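PDB 5EVJ: arsenite methyltransferase from Chlamydomonas reinhardtii, which probably transfers methyl groups from S-adenosylmethionine to trivalent arsenic, turning arsenic triglutathione into mono-, di- and trimethylated arsenicals. Local coordinates for residues V67-I78 and S94-L104; V114-I125 and T144-Y152. The protein carries 15 engineered substitutions. One frame throughout, in Å; residues are numbered along the deposited sequence.

Interaction 1: residues V67-I78 and S94-L104; sequences VKEKFWGCGNPI and SGRDAYVAAKL. Engineered in segment 67-78: Trp72 (natural residue Tyr). Engineered in segment 94-104: Ala98 (natural residue Cys).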
loop_
_atom_site.group_PDB
_atom_site.type_symbol
_atom_site.label_atom_id
_atom_site.label_comp_id
_atom_site.label_asym_id
_atom_site.label_seq_id
_atom_site.Cartn_x
_atom_site.Cartn_y
_atom_site.Cartn_z
ATOM N N VAL A 67 21.665 0.368 -4.451
ATOM C CA VAL A 67 20.408 0.834 -3.916
ATOM C C VAL A 67 19.504 -0.362 -3.534
ATOM O O VAL A 67 18.841 -0.330 -2.456
ATOM C CB VAL A 67 19.723 1.828 -4.873
ATOM C CG1 VAL A 67 18.272 1.976 -4.485
ATOM C CG2 VAL A 67 20.416 3.188 -4.788
ATOM N N LYS A 68 19.517 -1.394 -4.396
ATOM C CA LYS A 68 18.851 -2.702 -4.160
ATOM C C LYS A 68 19.521 -3.591 -3.096
ATOM O O LYS A 68 18.876 -4.003 -2.116
ATOM C CB LYS A 68 18.812 -3.549 -5.425
ATOM C CG LYS A 68 17.775 -3.151 -6.455
ATOM C CD LYS A 68 17.829 -4.081 -7.689
ATOM C CE LYS A 68 19.016 -3.772 -8.611
ATOM N NZ LYS A 68 18.907 -4.645 -9.803
ATOM N N GLU A 69 20.792 -3.934 -3.300
ATOM C CA GLU A 69 21.465 -4.811 -2.335
ATOM C C GLU A 69 21.263 -4.388 -0.878
ATOM O O GLU A 69 21.269 -5.225 0.020
ATOM C CB GLU A 69 22.946 -4.893 -2.620
ATOM C CG GLU A 69 23.310 -5.960 -3.634
ATOM C CD GLU A 69 24.783 -5.906 -3.989
ATOM O OE1 GLU A 69 25.412 -4.827 -3.831
ATOM O OE2 GLU A 69 25.307 -6.947 -4.424
ATOM N N LYS A 70 21.071 -3.091 -0.648
ATOM C CA LYS A 70 20.936 -2.574 0.719
ATOM C C LYS A 70 19.479 -2.394 1.190
ATOM O O LYS A 70 19.211 -1.602 2.072
ATOM C CB LYS A 70 21.749 -1.263 0.898
ATOM C CG LYS A 70 23.251 -1.417 0.651
ATOM C CD LYS A 70 24.084 -0.294 1.239
ATOM C CE LYS A 70 25.568 -0.501 0.931
ATOM N NZ LYS A 70 26.377 0.708 1.244
ATOM N N PHE A 71 18.528 -3.133 0.625
ATOM C CA PHE A 71 17.140 -2.780 0.900
ATOM C C PHE A 71 16.376 -3.611 1.943
ATOM O O PHE A 71 15.920 -3.048 2.947
ATOM C CB PHE A 71 16.346 -2.572 -0.379
ATOM C CG PHE A 71 14.994 -1.980 -0.142
ATOM C CD1 PHE A 71 14.866 -0.691 0.379
ATOM C CD2 PHE A 71 13.831 -2.724 -0.414
ATOM C CE1 PHE A 71 13.606 -0.152 0.628
ATOM C CE2 PHE A 71 12.579 -2.182 -0.179
ATOM C CZ PHE A 71 12.472 -0.889 0.329
ATOM N N TRP A 72 16.210 -4.909 1.690
ATOM C CA TRP A 72 15.397 -5.807 2.551
ATOM C C TRP A 72 13.891 -5.425 2.710
ATOM O O TRP A 72 13.522 -4.498 3.451
ATOM C CB TRP A 72 16.092 -6.059 3.916
ATOM C CG TRP A 72 15.308 -6.926 4.905
ATOM C CD1 TRP A 72 15.171 -8.295 4.880
ATOM C CD2 TRP A 72 14.570 -6.471 6.061
ATOM N NE1 TRP A 72 14.391 -8.708 5.939
ATOM C CE2 TRP A 72 14.011 -7.612 6.678
ATOM C CE3 TRP A 72 14.322 -5.205 6.630
ATOM C CZ2 TRP A 72 13.221 -7.525 7.841
ATOM C CZ3 TRP A 72 13.532 -5.126 7.788
ATOM C CH2 TRP A 72 12.992 -6.280 8.374
ATOM N N GLY A 73 13.029 -6.166 2.020
ATOM C CA GLY A 73 11.606 -6.016 2.205
ATOM C C GLY A 73 10.774 -7.184 1.733
ATOM O O GLY A 73 11.200 -7.999 0.901
ATOM N N CYS A 74 9.543 -7.213 2.226
ATOM C CA CYS A 74 8.605 -8.315 1.963
ATOM C C CYS A 74 7.672 -8.041 0.799
ATOM O O CYS A 74 6.485 -8.364 0.858
ATOM C CB CYS A 74 7.794 -8.697 3.219
ATOM S SG CYS A 74 6.873 -7.397 4.106
ATOM N N GLY A 75 8.197 -7.465 -0.274
ATOM C CA GLY A 75 7.320 -7.186 -1.381
ATOM C C GLY A 75 7.742 -6.101 -2.326
ATOM O O GLY A 75 8.892 -5.642 -2.315
ATOM N N ASN A 76 6.788 -5.721 -3.170
ATOM C CA ASN A 76 6.991 -4.730 -4.204
ATOM C C ASN A 76 5.697 -3.953 -4.307
ATOM O O ASN A 76 5.023 -4.029 -5.343
ATOM C CB ASN A 76 7.331 -5.408 -5.537
ATOM C CG ASN A 76 8.814 -5.774 -5.647
ATOM O OD1 ASN A 76 9.699 -4.918 -5.527
ATOM N ND2 ASN A 76 9.087 -7.039 -5.896
ATOM N N PRO A 77 5.370 -3.193 -3.244
ATOM C CA PRO A 77 4.149 -2.452 -3.052
ATOM C C PRO A 77 4.028 -1.137 -3.862
ATOM O O PRO A 77 3.539 -0.177 -3.316
ATOM C CB PRO A 77 4.242 -2.044 -1.571
ATOM C CG PRO A 77 5.684 -1.681 -1.421
ATOM C CD PRO A 77 6.382 -2.775 -2.246
ATOM N N ILE A 78 4.412 -1.076 -5.129
ATOM C CA ILE A 78 4.063 0.118 -5.944
ATOM C C ILE A 78 2.845 -0.254 -6.778
ATOM O O ILE A 78 2.920 -1.212 -7.499
ATOM C CB ILE A 78 5.206 0.576 -6.919
ATOM C CG1 ILE A 78 6.495 0.970 -6.159
ATOM C CG2 ILE A 78 4.751 1.764 -7.776
ATOM C CD1 ILE A 78 7.410 -0.214 -5.833
ATOM N N SER A 94 17.396 2.469 1.599
ATOM C CA SER A 94 18.333 2.839 0.609
ATOM C C SER A 94 17.704 3.239 -0.733
ATOM O O SER A 94 18.441 3.667 -1.638
ATOM C CB SER A 94 19.227 1.613 0.375
ATOM O OG SER A 94 18.460 0.502 -0.035
ATOM N N GLY A 95 16.397 2.982 -0.905
ATOM C CA GLY A 95 15.575 3.695 -1.911
ATOM C C GLY A 95 14.987 2.817 -3.022
ATOM O O GLY A 95 14.331 3.335 -3.933
ATOM N N ARG A 96 15.193 1.497 -2.947
ATOM C CA ARG A 96 14.696 0.560 -3.972
ATOM C C ARG A 96 13.260 0.985 -4.388
ATOM O O ARG A 96 13.026 1.344 -5.537
ATOM C CB ARG A 96 14.752 -0.907 -3.413
ATOM C CG ARG A 96 14.771 -2.116 -4.390
ATOM C CD ARG A 96 13.538 -3.008 -4.304
ATOM N NE ARG A 96 13.728 -4.270 -3.579
ATOM C CZ ARG A 96 12.792 -4.898 -2.858
ATOM N NH1 ARG A 96 11.574 -4.383 -2.713
ATOM N NH2 ARG A 96 13.088 -6.040 -2.248
ATOM N N ASP A 97 12.323 1.016 -3.431
ATOM C CA ASP A 97 10.890 1.208 -3.770
ATOM C C ASP A 97 10.649 2.642 -4.277
ATOM O O ASP A 97 9.839 2.863 -5.169
ATOM C CB ASP A 97 9.901 0.819 -2.594
ATOM C CG ASP A 97 9.867 -0.718 -2.304
ATOM O OD1 ASP A 97 10.300 -1.541 -3.167
ATOM O OD2 ASP A 97 9.384 -1.123 -1.219
ATOM N N ALA A 98 11.378 3.596 -3.730
ATOM C CA ALA A 98 11.225 4.986 -4.192
ATOM C C ALA A 98 11.764 5.131 -5.614
ATOM O O ALA A 98 11.205 5.889 -6.429
ATOM C CB ALA A 98 11.906 5.939 -3.232
ATOM N N TYR A 99 12.813 4.356 -5.944
ATOM C CA TYR A 99 13.391 4.446 -7.289
ATOM C C TYR A 99 12.436 3.855 -8.274
ATOM O O TYR A 99 12.178 4.415 -9.323
ATOM C CB TYR A 99 14.722 3.702 -7.349
ATOM C CG TYR A 99 15.923 4.557 -6.924
ATOM C CD1 TYR A 99 15.876 5.341 -5.766
ATOM C CD2 TYR A 99 17.111 4.580 -7.672
ATOM C CE1 TYR A 99 16.958 6.123 -5.353
ATOM C CE2 TYR A 99 18.224 5.355 -7.238
ATOM C CZ TYR A 99 18.122 6.142 -6.105
ATOM O OH TYR A 99 19.179 6.915 -5.665
ATOM N N VAL A 100 11.811 2.746 -7.900
ATOM C CA VAL A 100 10.842 2.155 -8.761
ATOM C C VAL A 100 9.665 3.089 -8.948
ATOM O O VAL A 100 9.158 3.263 -10.056
ATOM C CB VAL A 100 10.358 0.827 -8.188
ATOM C CG1 VAL A 100 9.178 0.315 -9.018
ATOM C CG2 VAL A 100 11.541 -0.133 -8.149
ATOM N N ALA A 101 9.201 3.685 -7.858
ATOM C CA ALA A 101 8.037 4.590 -8.002
ATOM C C ALA A 101 8.376 5.826 -8.890
ATOM O O ALA A 101 7.570 6.274 -9.741
ATOM C CB ALA A 101 7.593 5.014 -6.625
ATOM N N ALA A 102 9.580 6.366 -8.670
ATOM C CA ALA A 102 10.065 7.553 -9.344
ATOM C C ALA A 102 9.945 7.288 -10.836
ATOM O O ALA A 102 9.541 8.155 -11.591
ATOM C CB ALA A 102 11.500 7.798 -8.970
ATOM N N LYS A 103 10.226 6.067 -11.252
ATOM C CA LYS A 103 10.009 5.722 -12.660
ATOM C C LYS A 103 8.541 5.626 -13.032
ATOM O O LYS A 103 8.061 6.181 -14.052
ATOM C CB LYS A 103 10.644 4.387 -13.002
ATOM C CG LYS A 103 10.300 4.058 -14.458
ATOM C CD LYS A 103 10.923 2.776 -14.968
ATOM C CE LYS A 103 10.786 2.694 -16.491
ATOM N NZ LYS A 103 9.344 2.796 -16.926
ATOM N N LEU A 104 7.798 4.893 -12.209
ATOM C CA LEU A 104 6.430 4.569 -12.659
ATOM C C LEU A 104 5.507 5.733 -12.592
ATOM O O LEU A 104 4.442 5.689 -13.231
ATOM C CB LEU A 104 5.827 3.341 -11.895
ATOM C CG LEU A 104 6.476 1.993 -12.248
ATOM C CD1 LEU A 104 5.759 0.898 -11.493
ATOM C CD2 LEU A 104 6.390 1.740 -13.743
HETATM O O HOH W 1 10.345 -2.246 -5.530
#
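Phe71 and Arg96 meet at about a right angle. The beta carbon of Arg96 rests over one face of the Phe71 ring, a CH-pi contact with CB 3.7 Å from the ring centroid. With CG anti to the backbone N (chi1 -159°) and the chain bent at chi2 and chi3, the arginine folds round the ring edge until Phe71 CD2 lies over the centre of one guanidinium face, 3.4 Å from Arg96 CZ; the two planes are 55° apart. Arg96 NH1 then reaches the carbonyl of Gly75, donating to Gly75 O at 3.0 Å and nearly in line with the C=O bond. The same nitrogen forms a salt bridge with Asp97 OD1 on the syn side of the carboxylate, so Asp97 steadies the guanidinium that holds Gly75 O. A water donates to both Asp97 OD1 and Asn76 OD1, adding a second bridge. Before the helix, Ser94 OG donates to Val67 O over a short 2.6 Å, next to the end of helix 65-69. Val67 CG1 sits almost exactly on the normal of the Tyr99 ring, 4.1 Å from its centroid. At the other end, Ile78 lays CD1 against Val100 CG1 (3.7 Å) and CG2 against Leu104 CD1. Helix 54-61 adds Leu60 against Arg96 and Val100. Strand 163-169 lies alongside through Asn169, whose amide bonds Asp97 OD2 and Gly75 O, while the neighbouring Cys74 is tied by a disulfide to Cys170, just past that strand.

Interaction 2: residues V114-I125 and T144-Y152; sequences VDMTPAQLEVAI and TFIQGEIEY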
loop_
_atom_site.group_PDB
_atom_site.type_symbol
_atom_site.label_atom_id
_atom_site.label_comp_id
_atom_site.label_asym_id
_atom_site.label_seq_id
_atom_site.Cartn_x
_atom_site.Cartn_y
_atom_site.Cartn_z
ATOM N N VAL A 114 10.959 8.892 3.355
ATOM C CA VAL A 114 11.255 9.247 4.723
ATOM C C VAL A 114 11.963 8.080 5.321
ATOM O O VAL A 114 11.437 6.987 5.294
ATOM C CB VAL A 114 9.993 9.462 5.559
ATOM C CG1 VAL A 114 10.362 9.720 7.008
ATOM C CG2 VAL A 114 9.207 10.647 5.059
ATOM N N ASP A 115 13.185 8.272 5.810
ATOM C CA ASP A 115 13.784 7.214 6.636
ATOM C C ASP A 115 14.394 7.677 7.946
ATOM O O ASP A 115 14.575 8.880 8.167
ATOM C CB ASP A 115 14.723 6.304 5.876
ATOM C CG ASP A 115 14.854 4.895 6.563
ATOM O OD1 ASP A 115 15.695 4.768 7.482
ATOM O OD2 ASP A 115 14.147 3.933 6.190
ATOM N N MET A 116 14.632 6.713 8.828
ATOM C CA MET A 116 15.041 7.000 10.195
ATOM C C MET A 116 16.570 7.113 10.263
ATOM O O MET A 116 17.102 7.887 11.076
ATOM C CB MET A 116 14.519 5.914 11.145
ATOM C CG MET A 116 14.669 6.256 12.631
ATOM S SD MET A 116 14.860 4.834 13.753
ATOM C CE MET A 116 16.557 4.267 13.513
ATOM N N THR A 117 17.245 6.372 9.371
ATOM C CA THR A 117 18.718 6.170 9.352
ATOM C C THR A 117 19.526 6.954 8.273
ATOM O O THR A 117 19.395 6.660 7.081
ATOM C CB THR A 117 18.988 4.662 9.226
ATOM O OG1 THR A 117 18.153 4.016 10.174
ATOM C CG2 THR A 117 20.432 4.292 9.533
ATOM N N PRO A 118 20.386 7.925 8.704
ATOM C CA PRO A 118 21.269 8.752 7.812
ATOM C C PRO A 118 22.157 7.951 6.807
ATOM O O PRO A 118 22.325 8.346 5.648
ATOM C CB PRO A 118 22.135 9.533 8.820
ATOM C CG PRO A 118 22.053 8.724 10.109
ATOM C CD PRO A 118 20.639 8.230 10.140
ATOM N N ALA A 119 22.701 6.829 7.262
ATOM C CA ALA A 119 23.417 5.904 6.405
ATOM C C ALA A 119 22.574 5.433 5.209
ATOM O O ALA A 119 23.043 5.470 4.060
ATOM C CB ALA A 119 23.906 4.703 7.221
ATOM N N GLN A 120 21.349 4.978 5.488
ATOM C CA GLN A 120 20.423 4.557 4.447
ATOM C C GLN A 120 19.995 5.747 3.528
ATOM O O GLN A 120 20.027 5.627 2.288
ATOM C CB GLN A 120 19.228 3.807 5.072
ATOM C CG GLN A 120 19.548 2.411 5.628
ATOM C CD GLN A 120 19.864 1.438 4.497
ATOM O OE1 GLN A 120 21.016 1.350 4.029
ATOM N NE2 GLN A 120 18.834 0.715 4.028
ATOM N N LEU A 121 19.656 6.892 4.130
ATOM C CA LEU A 121 19.362 8.122 3.376
ATOM C C LEU A 121 20.391 8.419 2.276
ATOM O O LEU A 121 20.069 8.527 1.070
ATOM C CB LEU A 121 19.355 9.288 4.335
ATOM C CG LEU A 121 18.440 10.472 4.109
ATOM C CD1 LEU A 121 17.055 10.103 4.673
ATOM C CD2 LEU A 121 19.060 11.725 4.767
ATOM N N GLU A 122 21.637 8.552 2.714
ATOM C CA GLU A 122 22.742 9.025 1.892
ATOM C C GLU A 122 22.967 8.100 0.697
ATOM O O GLU A 122 23.353 8.588 -0.385
ATOM C CB GLU A 122 24.021 9.213 2.753
ATOM C CG GLU A 122 25.114 10.064 2.095
ATOM C CD GLU A 122 24.607 11.418 1.579
ATOM O OE1 GLU A 122 23.875 12.138 2.318
ATOM O OE2 GLU A 122 24.945 11.768 0.426
ATOM N N VAL A 123 22.695 6.792 0.856
ATOM C CA VAL A 123 22.678 5.917 -0.330
ATOM C C VAL A 123 21.562 6.302 -1.341
ATOM O O VAL A 123 21.792 6.369 -2.559
ATOM C CB VAL A 123 22.590 4.412 0.008
ATOM C CG1 VAL A 123 22.490 3.584 -1.294
ATOM C CG2 VAL A 123 23.799 3.972 0.862
ATOM N N ALA A 124 20.355 6.556 -0.835
ATOM C CA ALA A 124 19.239 6.909 -1.709
ATOM C C ALA A 124 19.541 8.214 -2.431
ATOM O O ALA A 124 19.320 8.288 -3.644
ATOM C CB ALA A 124 17.936 7.022 -0.931
ATOM N N ILE A 125 20.071 9.199 -1.687
ATOM C CA ILE A 125 20.428 10.519 -2.232
ATOM C C ILE A 125 21.591 10.526 -3.232
ATOM O O ILE A 125 21.520 11.249 -4.225
ATOM C CB ILE A 125 20.732 11.536 -1.125
ATOM C CG1 ILE A 125 19.473 11.797 -0.273
ATOM C CG2 ILE A 125 21.242 12.854 -1.735
ATOM C CD1 ILE A 125 19.769 12.249 1.144
ATOM N N THR A 144 12.860 13.143 -3.422
ATOM C CA THR A 144 13.239 13.930 -2.292
ATOM C C THR A 144 13.292 12.887 -1.197
ATOM O O THR A 144 12.310 12.161 -0.948
ATOM C CB THR A 144 12.165 14.986 -1.925
ATOM O OG1 THR A 144 11.815 15.781 -3.080
ATOM C CG2 THR A 144 12.623 15.921 -0.769
ATOM N N PHE A 145 14.456 12.755 -0.578
ATOM C CA PHE A 145 14.584 11.911 0.580
ATOM C C PHE A 145 14.762 12.770 1.792
ATOM O O PHE A 145 15.579 13.639 1.780
ATOM C CB PHE A 145 15.783 11.034 0.379
ATOM C CG PHE A 145 15.593 10.068 -0.741
ATOM C CD1 PHE A 145 14.755 8.935 -0.568
ATOM C CD2 PHE A 145 16.177 10.295 -1.962
ATOM C CE1 PHE A 145 14.542 8.063 -1.614
ATOM C CE2 PHE A 145 15.981 9.422 -3.016
ATOM C CZ PHE A 145 15.186 8.287 -2.838
ATOM N N ILE A 146 13.966 12.558 2.836
ATOM C CA ILE A 146 14.177 13.314 4.062
ATOM C C ILE A 146 14.306 12.388 5.252
ATOM O O ILE A 146 13.829 11.247 5.227
ATOM C CB ILE A 146 13.092 14.392 4.300
ATOM C CG1 ILE A 146 11.743 13.777 4.609
ATOM C CG2 ILE A 146 12.926 15.281 3.071
ATOM C CD1 ILE A 146 10.624 14.648 4.100
ATOM N N GLN A 147 14.926 12.910 6.303
ATOM C CA GLN A 147 15.193 12.171 7.505
ATOM C C GLN A 147 14.065 12.359 8.487
ATOM O O GLN A 147 13.712 13.485 8.837
ATOM C CB GLN A 147 16.509 12.648 8.131
ATOM C CG GLN A 147 16.838 12.035 9.491
ATOM C CD GLN A 147 18.233 11.390 9.527
ATOM O OE1 GLN A 147 18.366 10.237 9.936
ATOM N NE2 GLN A 147 19.277 12.128 9.090
ATOM N N GLY A 148 13.553 11.259 9.034
ATOM C CA GLY A 148 12.362 11.410 9.883
ATOM C C GLY A 148 11.887 10.174 10.558
ATOM O O GLY A 148 12.403 9.101 10.335
ATOM N N GLU A 149 10.885 10.336 11.402
ATOM C CA GLU A 149 10.195 9.203 11.932
ATOM C C GLU A 149 8.843 9.017 11.276
ATOM O O GLU A 149 7.971 9.912 11.297
ATOM C CB GLU A 149 9.982 9.357 13.405
ATOM C CG GLU A 149 11.240 9.195 14.249
ATOM C CD GLU A 149 10.986 9.735 15.650
ATOM O OE1 GLU A 149 10.612 10.933 15.785
ATOM O OE2 GLU A 149 11.115 8.955 16.615
ATOM N N ILE A 150 8.632 7.803 10.775
ATOM C CA ILE A 150 7.357 7.520 10.124
ATOM C C ILE A 150 6.150 7.826 10.972
ATOM O O ILE A 150 5.116 8.156 10.390
ATOM C CB ILE A 150 7.309 6.176 9.404
ATOM C CG1 ILE A 150 7.509 5.009 10.378
ATOM C CG2 ILE A 150 8.339 6.130 8.249
ATOM C CD1 ILE A 150 7.471 3.717 9.609
ATOM N N GLU A 151 6.313 7.889 12.315
ATOM C CA GLU A 151 5.206 8.262 13.256
ATOM C C GLU A 151 4.882 9.729 13.262
ATOM O O GLU A 151 3.863 10.124 13.853
ATOM C CB GLU A 151 5.525 7.891 14.728
ATOM C CG GLU A 151 5.757 6.376 15.012
ATOM C CD GLU A 151 6.979 5.808 14.318
ATOM O OE1 GLU A 151 7.866 6.581 13.906
ATOM O OE2 GLU A 151 7.099 4.573 14.182
ATOM N N TYR A 152 5.758 10.561 12.677
ATOM C CA TYR A 152 5.694 12.040 12.884
ATOM C C TYR A 152 5.832 12.823 11.590
ATOM O O TYR A 152 6.613 13.772 11.478
ATOM C CB TYR A 152 6.699 12.534 13.962
ATOM C CG TYR A 152 6.261 12.138 15.365
ATOM C CD1 TYR A 152 5.276 12.897 16.044
ATOM C CD2 TYR A 152 6.771 11.018 15.971
ATOM C CE1 TYR A 152 4.809 12.500 17.278
ATOM C CE2 TYR A 152 6.351 10.612 17.245
ATOM C CZ TYR A 152 5.363 11.352 17.884
ATOM O OH TYR A 152 4.908 10.990 19.153
#
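In the Rossmann-like methyltransferase fold, Val114 and Asp115 at the end of strand 110-115 pair in parallel with Ile146 and Gln147 of the outermost strand 143-147, and helix 118-126 then runs back antiparallel to that strand. Asp115 N donates to Ile146 O at 3.1 Å, and Gly148 N returns a bond to Asp115 O at 2.7 Å. Val114 points to one sheet face, where its CG2 meets Ile146 CG1 at 4.1 Å and its CG1 lies against Gly148 CA. Towards the helix, Leu121 sets CD1 3.5 Å from Ile146 O, and Ala124 CB stands over the centre of the Phe145 ring, 3.5 Å from the centroid and 7° off its normal. The ring is brought there by CG lying anti to the carbonyl carbon (chi1 -67°), while Ile125 CG1 packs on Phe145 CB at 3.8 Å. Shortening Phe145 to an alanine is likely to leave Ala124 CB without the ring face beneath it and to open a gap between helix and edge strand. Asp115 OD1 accepts from Thr117 N in an Asx turn, and OD2 from Gly93 N in the glycine-rich loop. Backbone bonds thus fix the strand register and apolar contacts seat the helix, while OD1 of Asp115 fixes the turn into the helix and OD2 ties it to the glycine-rich loop.

Interaction 1 is the more buried of the two, with the charged Arg96-Asp97 pair, a water and aromatic faces joining the chain of 67-78 to helix 96-104. Interaction 2 lies nearer the surface at the edge of the sheet and relies on parallel strand pairing and apolar helix-to-strand packing. They adjoin and follow in series, helix 96-104 leading into strand 110-115. Tyr99 of interaction 1 probably hydrogen-bonds through OH to the backbone O of Ala124, a residue of helix 118-126 that also takes part in interaction 2. Gln120 NE2 likewise probably bonds Lys70 O, so helix 118-126 touches both segments of interaction 1.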